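Local atomic coordinates of xylanase and alpha-amylase inhibitor protein (Scadoxus multiflorus, PDB entry 3MU7), a protein that probably inhibits both xylanases and alpha-amylases, and is built as a TIM barrel of the glycosyl hydrolase family 18 type. Residues Gly33-Phe38 with Pro44-Ser49; Ala6-Gln11 with Gly120-Ile125; Tyr81-Asp84 with Asp88-Asp91. One frame throughout, in Å; residues are numbered along the deposited sequence.

Contact 1: Gly33-Phe38 with Pro44-Ser49; sequences GFLNTF and PALDIS
F34 and D47 exchange two backbone hydrogen bonds across a short beta hairpin, in which 45-46 folds back antiparallel on the TIM-barrel strand 29-37. D47 N gives the straighter bond, 2.8 Å to F34 O, while F34 N reaches D47 O at 3.0 Å from above the carbonyl plane. The peptide bond G33-F34 just before is cis. Farther along, a classic beta bulge sets N36 and T37 against A45: both backbone N-H groups make weak hydrogen bonds to A45 O, and A45 N pays back with a sound bond to T37 O. Leucine suits position 35 because each step of its side chain finds apolar or backbone surface. L35 CB lies 4.2 Å from L46 CD2; with CG of L35 anti to the backbone N (chi1 -169°), L35 CG then passes 3.7 Å from A45 O. At the tip, L35 CD1 comes to 3.5 Å from A45 O and 3.8 Å from L46 CD2. L92 and Y95 of helix 86-101 also touch this side chain. T37 packs its CB on that of A45, and the amide of N36 lies over D47 CB. D47 OD1 accepts from S49 N in an Asx turn, and its other oxygen is linked to N36 by a water that accepts from N36 ND2 at 2.8 Å and donates to D47 OD2 at 3.0 Å.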
loop_
_atom_site.group_PDB
_atom_site.type_symbol
_atom_site.label_atom_id
_atom_site.label_comp_id
_atom_site.label_asym_id
_atom_site.label_seq_id
_atom_site.Cartn_x
_atom_site.Cartn_y
_atom_site.Cartn_z
ATOM N N GLY A 33 -6.858 2.326 2.944
ATOM C CA GLY A 33 -7.462 1.067 2.510
ATOM C C GLY A 33 -8.883 0.955 3.026
ATOM O O GLY A 33 -9.128 1.303 4.178
ATOM N N PHE A 34 -9.844 0.479 2.225
ATOM C CA PHE A 34 -9.669 -0.075 0.874
ATOM C C PHE A 34 -10.898 0.187 0.026
ATOM O O PHE A 34 -12.027 0.247 0.542
ATOM C CB PHE A 34 -9.499 -1.603 0.930
ATOM C CG PHE A 34 -8.238 -2.035 1.600
ATOM C CD1 PHE A 34 -7.047 -2.096 0.887
ATOM C CD2 PHE A 34 -8.231 -2.331 2.958
ATOM C CE1 PHE A 34 -5.865 -2.457 1.517
ATOM C CE2 PHE A 34 -7.056 -2.683 3.599
ATOM C CZ PHE A 34 -5.869 -2.745 2.880
ATOM N N LEU A 35 -10.695 0.313 -1.282
ATOM C CA LEU A 35 -11.790 0.117 -2.226
ATOM C C LEU A 35 -11.869 -1.395 -2.410
ATOM O O LEU A 35 -11.150 -1.976 -3.234
ATOM C CB LEU A 35 -11.520 0.828 -3.551
ATOM C CG LEU A 35 -12.735 0.880 -4.485
ATOM C CD1 LEU A 35 -13.656 2.031 -4.107
ATOM C CD2 LEU A 35 -12.318 0.999 -5.944
ATOM N N ASN A 36 -12.712 -2.029 -1.599
ATOM C CA ASN A 36 -12.739 -3.484 -1.507
ATOM C C ASN A 36 -13.872 -4.146 -2.282
ATOM O O ASN A 36 -14.040 -5.367 -2.212
ATOM C CB ASN A 36 -12.802 -3.912 -0.039
ATOM C CG ASN A 36 -14.183 -3.750 0.548
ATOM O OD1 ASN A 36 -14.951 -2.879 0.136
ATOM N ND2 ASN A 36 -14.517 -4.607 1.512
ATOM N N THR A 37 -14.635 -3.336 -3.009
ATOM C CA THR A 37 -15.782 -3.812 -3.766
ATOM C C THR A 37 -15.717 -3.225 -5.161
ATOM O O THR A 37 -15.720 -2.006 -5.327
ATOM C CB THR A 37 -17.094 -3.379 -3.090
ATOM O OG1 THR A 37 -17.098 -3.833 -1.734
ATOM C CG2 THR A 37 -18.301 -3.955 -3.816
ATOM N N PHE A 38 -15.625 -4.108 -6.150
ATOM C CA PHE A 38 -15.683 -3.742 -7.560
ATOM C C PHE A 38 -15.732 -4.995 -8.409
ATOM O O PHE A 38 -15.448 -6.082 -7.926
ATOM C CB PHE A 38 -14.497 -2.851 -7.991
ATOM C CG PHE A 38 -13.133 -3.424 -7.687
ATOM C CD1 PHE A 38 -12.559 -4.399 -8.502
ATOM C CD2 PHE A 38 -12.409 -2.960 -6.599
ATOM C CE1 PHE A 38 -11.282 -4.909 -8.224
ATOM C CE2 PHE A 38 -11.135 -3.458 -6.320
ATOM C CZ PHE A 38 -10.573 -4.432 -7.132
ATOM N N PRO A 44 -18.754 0.198 -7.357
ATOM C CA PRO A 44 -17.564 0.349 -6.522
ATOM C C PRO A 44 -17.929 0.817 -5.118
ATOM O O PRO A 44 -18.837 1.632 -4.956
ATOM C CB PRO A 44 -16.766 1.433 -7.253
ATOM C CG PRO A 44 -17.815 2.227 -7.979
ATOM C CD PRO A 44 -18.797 1.205 -8.435
ATOM N N ALA A 45 -17.236 0.297 -4.110
ATOM C CA ALA A 45 -17.486 0.713 -2.732
ATOM C C ALA A 45 -16.215 0.672 -1.904
ATOM O O ALA A 45 -15.356 -0.197 -2.087
ATOM C CB ALA A 45 -18.576 -0.149 -2.089
ATOM N N LEU A 46 -16.111 1.648 -1.015
ATOM C CA LEU A 46 -15.055 1.725 -0.023
ATOM C C LEU A 46 -15.459 0.984 1.238
ATOM O O LEU A 46 -16.618 1.031 1.660
ATOM C CB LEU A 46 -14.822 3.184 0.347
ATOM C CG LEU A 46 -14.202 4.086 -0.715
ATOM C CD1 LEU A 46 -14.436 5.538 -0.349
ATOM C CD2 LEU A 46 -12.707 3.802 -0.896
ATOM N N ASP A 47 -14.498 0.302 1.844
ATOM C CA ASP A 47 -14.612 -0.100 3.237
ATOM C C ASP A 47 -13.415 0.522 3.932
ATOM O O ASP A 47 -12.309 -0.033 3.904
ATOM C CB ASP A 47 -14.632 -1.619 3.404
ATOM C CG ASP A 47 -14.822 -2.047 4.845
ATOM O OD1 ASP A 47 -14.713 -1.205 5.758
ATOM O OD2 ASP A 47 -15.069 -3.255 5.063
ATOM N N ILE A 48 -13.638 1.691 4.518
ATOM C CA ILE A 48 -12.620 2.389 5.289
ATOM C C ILE A 48 -13.038 2.429 6.757
ATOM O O ILE A 48 -12.920 3.450 7.432
ATOM C CB ILE A 48 -12.305 3.801 4.715
ATOM C CG1 ILE A 48 -13.574 4.651 4.544
ATOM C CG2 ILE A 48 -11.560 3.667 3.384
ATOM C CD1 ILE A 48 -13.291 6.124 4.239
ATOM N N SER A 49 -13.552 1.298 7.233
ATOM C CA SER A 49 -13.858 1.074 8.649
ATOM C C SER A 49 -14.734 2.170 9.255
ATOM O O SER A 49 -14.505 2.616 10.381
ATOM C CB SER A 49 -12.570 0.890 9.459
ATOM O OG SER A 49 -11.763 -0.124 8.889
HETATM O O HOH W 1 -16.722 -4.921 3.222
HETATM O O HOH W 2 -17.403 -1.993 0.500
#

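Contact 2: Ala6-Gln11 with Gly120-Ile125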
loop_
_atom_site.group_PDB
_atom_site.type_symbol
_atom_site.label_atom_id
_atom_site.label_comp_id
_atom_site.label_asym_id
_atom_site.label_seq_id
_atom_site.Cartn_x
_atom_site.Cartn_y
_atom_site.Cartn_z
ATOM N N ALA A 6 6.125 3.611 4.681
ATOM C CA ALA A 6 4.755 3.627 4.186
ATOM C C ALA A 6 3.874 2.962 5.239
ATOM O O ALA A 6 4.274 1.978 5.855
ATOM C CB ALA A 6 4.655 2.881 2.876
ATOM N N VAL A 7 2.673 3.479 5.450
ATOM C CA VAL A 7 1.779 2.874 6.425
ATOM C C VAL A 7 0.363 2.799 5.872
ATOM O O VAL A 7 -0.097 3.731 5.203
ATOM C CB VAL A 7 1.834 3.636 7.789
ATOM C CG1 VAL A 7 1.215 5.024 7.693
ATOM C CG2 VAL A 7 1.184 2.822 8.906
ATOM N N TYR A 8 -0.320 1.694 6.145
ATOM C CA TYR A 8 -1.738 1.594 5.833
ATOM C C TYR A 8 -2.567 2.292 6.898
ATOM O O TYR A 8 -2.297 2.168 8.097
ATOM C CB TYR A 8 -2.164 0.140 5.703
ATOM C CG TYR A 8 -1.844 -0.457 4.351
ATOM C CD1 TYR A 8 -0.636 -1.117 4.123
ATOM C CD2 TYR A 8 -2.746 -0.348 3.295
ATOM C CE1 TYR A 8 -0.345 -1.670 2.880
ATOM C CE2 TYR A 8 -2.466 -0.904 2.046
ATOM C CZ TYR A 8 -1.259 -1.555 1.849
ATOM O OH TYR A 8 -0.951 -2.122 0.634
ATOM N N TRP A 9 -3.586 3.002 6.435
ATOM C CA TRP A 9 -4.527 3.717 7.290
ATOM C C TRP A 9 -5.936 3.332 6.850
ATOM O O TRP A 9 -6.154 3.005 5.678
ATOM C CB TRP A 9 -4.312 5.234 7.164
ATOM C CG TRP A 9 -5.175 6.022 8.098
ATOM C CD1 TRP A 9 -4.850 6.426 9.356
ATOM C CD2 TRP A 9 -6.518 6.467 7.863
ATOM N NE1 TRP A 9 -5.906 7.109 9.921
ATOM C CE2 TRP A 9 -6.942 7.139 9.029
ATOM C CE3 TRP A 9 -7.398 6.380 6.777
ATOM C CZ2 TRP A 9 -8.215 7.704 9.151
ATOM C CZ3 TRP A 9 -8.668 6.941 6.899
ATOM C CH2 TRP A 9 -9.056 7.600 8.077
ATOM N N GLY A 10 -6.888 3.347 7.782
ATOM C CA GLY A 10 -8.291 3.133 7.442
ATOM C C GLY A 10 -8.890 1.858 7.996
ATOM O O GLY A 10 -10.042 1.546 7.704
ATOM N N GLN A 11 -8.106 1.137 8.800
ATOM C CA GLN A 11 -8.445 -0.205 9.276
ATOM C C GLN A 11 -9.267 -0.268 10.560
ATOM O O GLN A 11 -9.677 -1.353 10.957
ATOM C CB GLN A 11 -7.168 -1.049 9.430
ATOM C CG GLN A 11 -6.496 -1.412 8.103
ATOM C CD GLN A 11 -5.906 -0.204 7.374
ATOM O OE1 GLN A 11 -5.071 0.519 7.921
ATOM N NE2 GLN A 11 -6.321 -0.000 6.130
ATOM N N GLY A 120 -1.753 8.556 -5.861
ATOM C CA GLY A 120 -1.617 7.297 -6.573
ATOM C C GLY A 120 -2.536 6.213 -6.076
ATOM O O GLY A 120 -3.368 6.429 -5.181
ATOM N N ILE A 121 -2.356 5.037 -6.676
ATOM C CA ILE A 121 -3.172 3.857 -6.421
ATOM C C ILE A 121 -2.282 2.694 -6.033
ATOM O O ILE A 121 -1.279 2.421 -6.700
ATOM C CB ILE A 121 -4.003 3.458 -7.680
ATOM C CG1 ILE A 121 -4.889 4.615 -8.182
ATOM C CG2 ILE A 121 -4.802 2.172 -7.430
ATOM C CD1 ILE A 121 -5.939 5.092 -7.194
ATOM N N ASP A 122 -2.677 2.010 -4.966
ATOM C CA ASP A 122 -1.976 0.840 -4.455
ATOM C C ASP A 122 -2.775 -0.423 -4.768
ATOM O O ASP A 122 -3.955 -0.519 -4.430
ATOM C CB ASP A 122 -1.798 1.000 -2.945
ATOM C CG ASP A 122 -1.181 -0.207 -2.288
ATOM O OD1 ASP A 122 -0.015 -0.526 -2.603
ATOM O OD2 ASP A 122 -1.853 -0.818 -1.431
ATOM N N PHE A 123 -2.130 -1.388 -5.418
ATOM C CA PHE A 123 -2.762 -2.665 -5.782
ATOM C C PHE A 123 -2.532 -3.662 -4.646
ATOM O O PHE A 123 -1.474 -4.306 -4.572
ATOM C CB PHE A 123 -2.130 -3.243 -7.056
ATOM C CG PHE A 123 -2.597 -2.621 -8.354
ATOM C CD1 PHE A 123 -2.916 -3.443 -9.431
ATOM C CD2 PHE A 123 -2.684 -1.238 -8.521
ATOM C CE1 PHE A 123 -3.308 -2.903 -10.662
ATOM C CE2 PHE A 123 -3.084 -0.693 -9.747
ATOM C CZ PHE A 123 -3.396 -1.531 -10.817
ATOM N N HIS A 124 -3.507 -3.803 -3.759
ATOM C CA HIS A 124 -3.425 -4.777 -2.656
ATOM C C HIS A 124 -4.339 -5.961 -3.003
ATOM O O HIS A 124 -5.297 -6.281 -2.293
ATOM C CB HIS A 124 -3.818 -4.106 -1.332
ATOM C CG HIS A 124 -3.464 -4.890 -0.099
ATOM N ND1 HIS A 124 -2.545 -4.431 0.820
ATOM C CD2 HIS A 124 -3.916 -6.075 0.381
ATOM C CE1 HIS A 124 -2.444 -5.302 1.810
ATOM N NE2 HIS A 124 -3.265 -6.306 1.569
ATOM N N ILE A 125 -4.023 -6.611 -4.118
ATOM C CA ILE A 125 -4.847 -7.687 -4.661
ATOM C C ILE A 125 -4.433 -8.999 -4.024
ATOM O O ILE A 125 -3.333 -9.502 -4.276
ATOM C CB ILE A 125 -4.744 -7.750 -6.203
ATOM C CG1 ILE A 125 -5.051 -6.380 -6.838
ATOM C CG2 ILE A 125 -5.630 -8.863 -6.760
ATOM C CD1 ILE A 125 -6.366 -5.723 -6.387
#
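Y8 presents the face of its ring to the edge of H124, an offset edge-to-face pair with planes at 88° and centroids 5.2 Å apart. The two side chains meet across the inside of the TIM barrel, near the centre of the chain, where Y8 comes from strand 5-9 and H124 from strand 120-125. The latter carries the middle of the DxxDxDxE signature of glycosyl hydrolase family 18: D122 stands at its second aspartate, H124 departs from it at the third, and the glutamate that ends it, just after the strand, is kept. The backbones never approach, the nearest CA atoms, those of Y8 and D122, being 10.3 Å apart, so a long tyrosine is well suited to span the gap. D122 and H124 both point toward Y8, and F123 between them turns outward onto helix 133-144, the alternation expected of a strand. With CG anti to the backbone N (chi1 175°), D122 extends toward Y8 from the opposite direction. Y8 OH gives its proton to D122 OD2 at 2.6 Å, on the syn side, somewhat out of the carboxylate plane. That carboxylate is gripped further by S73 OG on the same oxygen, and by T153 OG1 and W178 NE1 on D122 OD1, which together fix its rotation. The phenol is donor and acceptor at once, which is why tyrosine suits this place: H124 ND1 lies 2.8 Å from Y8 OH, its N-H aimed almost straight at the oxygen (174°) within the imidazole plane.

Contact 3: Tyr81-Asp84 with Asp88-Asp91; sequences YSLD and DAND
D88 OD2 is gripped from two quarters: a water donates to it at 2.7 Å, and the backbone N of G40, in the hairpin loop nearby, also bonds to it. The water joins the two segments, which are the end of the beta-alpha loop after strand 69-76 of the TIM barrel and residues 88-91 near the N-terminal end of helix 86-101. It accepts from D84 N at 2.8 Å and lies 2.8 Å from S82 OG, so one molecule ties a serine hydroxyl and a loop amide to the helix. Aspartate suits position 88, since a negative group near the N-terminal end of a helix is probably favoured by the helix dipole; its own backbone N is bonded to S85 OG. D84 has the same charge, but its side chain leaves in another direction, and D84 OD2 stays 5.9 Å from D88 OD2.

Apart from this water bridge, the direct contact is apolar, and L83 carries it. Its CG stands roughly anti to the backbone N (chi1 -151°), which sends the fork toward the helix, where it slides past D88 in the opposite direction. L83 CD1 rests 3.8 Å from D88 CB, touching the aspartate by its aliphatic carbon and not by its carboxylate. F38, Y133 and L136 also touch the leucine. Cutting L83 back to an alanine would probably open a gap beside D88 CB and leave A89 CB without its methyl partner. The small side chain of A89 lets the leucine sit close to the helix backbone, and the second branch meets it methyl to methyl, L83 CD2 lying 4.0 Å from A89 CB.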
loop_
_atom_site.group_PDB
_atom_site.type_symbol
_atom_site.label_atom_id
_atom_site.label_comp_id
_atom_site.label_asym_id
_atom_site.label_seq_id
_atom_site.Cartn_x
_atom_site.Cartn_y
_atom_site.Cartn_z
ATOM N N TYR A 81 -14.228 -8.236 -4.376
ATOM C CA TYR A 81 -13.634 -7.571 -5.510
ATOM C C TYR A 81 -13.102 -8.599 -6.480
ATOM O O TYR A 81 -12.568 -9.635 -6.078
ATOM C CB TYR A 81 -12.552 -6.572 -5.083
ATOM C CG TYR A 81 -11.348 -7.141 -4.366
ATOM C CD1 TYR A 81 -10.245 -7.613 -5.081
ATOM C CD2 TYR A 81 -11.293 -7.163 -2.974
ATOM C CE1 TYR A 81 -9.127 -8.110 -4.429
ATOM C CE2 TYR A 81 -10.179 -7.663 -2.307
ATOM C CZ TYR A 81 -9.094 -8.134 -3.042
ATOM O OH TYR A 81 -7.978 -8.615 -2.397
ATOM N N SER A 82 -13.279 -8.312 -7.760
ATOM C CA SER A 82 -12.762 -9.155 -8.820
ATOM C C SER A 82 -12.657 -8.302 -10.058
ATOM O O SER A 82 -13.232 -7.219 -10.132
ATOM C CB SER A 82 -13.683 -10.352 -9.072
ATOM O OG SER A 82 -14.943 -9.926 -9.533
ATOM N N LEU A 83 -11.916 -8.801 -11.034
ATOM C CA LEU A 83 -11.649 -8.041 -12.221
ATOM C C LEU A 83 -11.464 -9.003 -13.377
ATOM O O LEU A 83 -10.424 -9.023 -14.036
ATOM C CB LEU A 83 -10.402 -7.184 -11.997
ATOM C CG LEU A 83 -10.428 -5.904 -12.818
ATOM C CD1 LEU A 83 -11.329 -4.855 -12.190
ATOM C CD2 LEU A 83 -9.021 -5.386 -12.998
ATOM N N ASP A 84 -12.499 -9.798 -13.617
ATOM C CA ASP A 84 -12.446 -10.872 -14.605
ATOM C C ASP A 84 -12.570 -10.417 -16.067
ATOM O O ASP A 84 -11.973 -11.045 -16.942
ATOM C CB ASP A 84 -13.490 -11.952 -14.289
ATOM C CG ASP A 84 -13.209 -12.683 -12.981
ATOM O OD1 ASP A 84 -12.027 -12.948 -12.671
ATOM O OD2 ASP A 84 -14.180 -13.004 -12.265
ATOM N N ASP A 88 -14.461 -4.621 -16.952
ATOM C CA ASP A 88 -14.226 -4.350 -15.526
ATOM C C ASP A 88 -12.964 -3.510 -15.315
ATOM O O ASP A 88 -12.968 -2.565 -14.518
ATOM C CB ASP A 88 -14.100 -5.650 -14.720
ATOM C CG ASP A 88 -15.437 -6.333 -14.456
ATOM O OD1 ASP A 88 -16.507 -5.759 -14.734
ATOM O OD2 ASP A 88 -15.404 -7.470 -13.945
ATOM N N ALA A 89 -11.890 -3.854 -16.028
ATOM C CA ALA A 89 -10.628 -3.134 -15.907
ATOM C C ALA A 89 -10.755 -1.693 -16.391
ATOM O O ALA A 89 -10.312 -0.768 -15.710
ATOM C CB ALA A 89 -9.519 -3.862 -16.654
ATOM N N ASN A 90 -11.361 -1.503 -17.563
ATOM C CA ASN A 90 -11.638 -0.170 -18.104
ATOM C C ASN A 90 -12.450 0.651 -17.103
ATOM O O ASN A 90 -12.114 1.786 -16.783
ATOM C CB ASN A 90 -12.413 -0.327 -19.426
ATOM C CG ASN A 90 -12.681 1.001 -20.168
ATOM O OD1 ASN A 90 -11.845 1.927 -20.187
ATOM N ND2 ASN A 90 -13.801 1.031 -20.908
ATOM N N ASP A 91 -13.526 0.051 -16.605
ATOM C CA ASP A 91 -14.439 0.728 -15.699
ATOM C C ASP A 91 -13.743 1.182 -14.429
ATOM O O ASP A 91 -13.906 2.319 -13.989
ATOM C CB ASP A 91 -15.610 -0.185 -15.336
ATOM C CG ASP A 91 -16.506 -0.488 -16.514
ATOM O OD1 ASP A 91 -16.401 0.205 -17.546
ATOM O OD2 ASP A 91 -17.304 -1.438 -16.395
HETATM O O HOH W 3 -15.029 -9.563 -12.351
#

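How the contacts relate
Contacts 1 and 2, with centres 11 Å apart, share one sheet, since strands 5-9 and 29-37 are neighbours in it: G33 N lies 2.9 Å from W9 O, and S49 OG 2.7 Å from G10 O. F34 joins them again inside the barrel by an edge-to-face meeting with H124. Contact 3 lies farther out, 14 Å from contact 1, and is reached through F38, whose O is 3.1 Å from S82 N and whose ring packs on Y81 and L83. Y81 OH also bonds the backbone N of E126, the last position of the family signature, just after strand 120-125 of contact 2. A bound PEG fragment is about 13 Å from the H124 side chain.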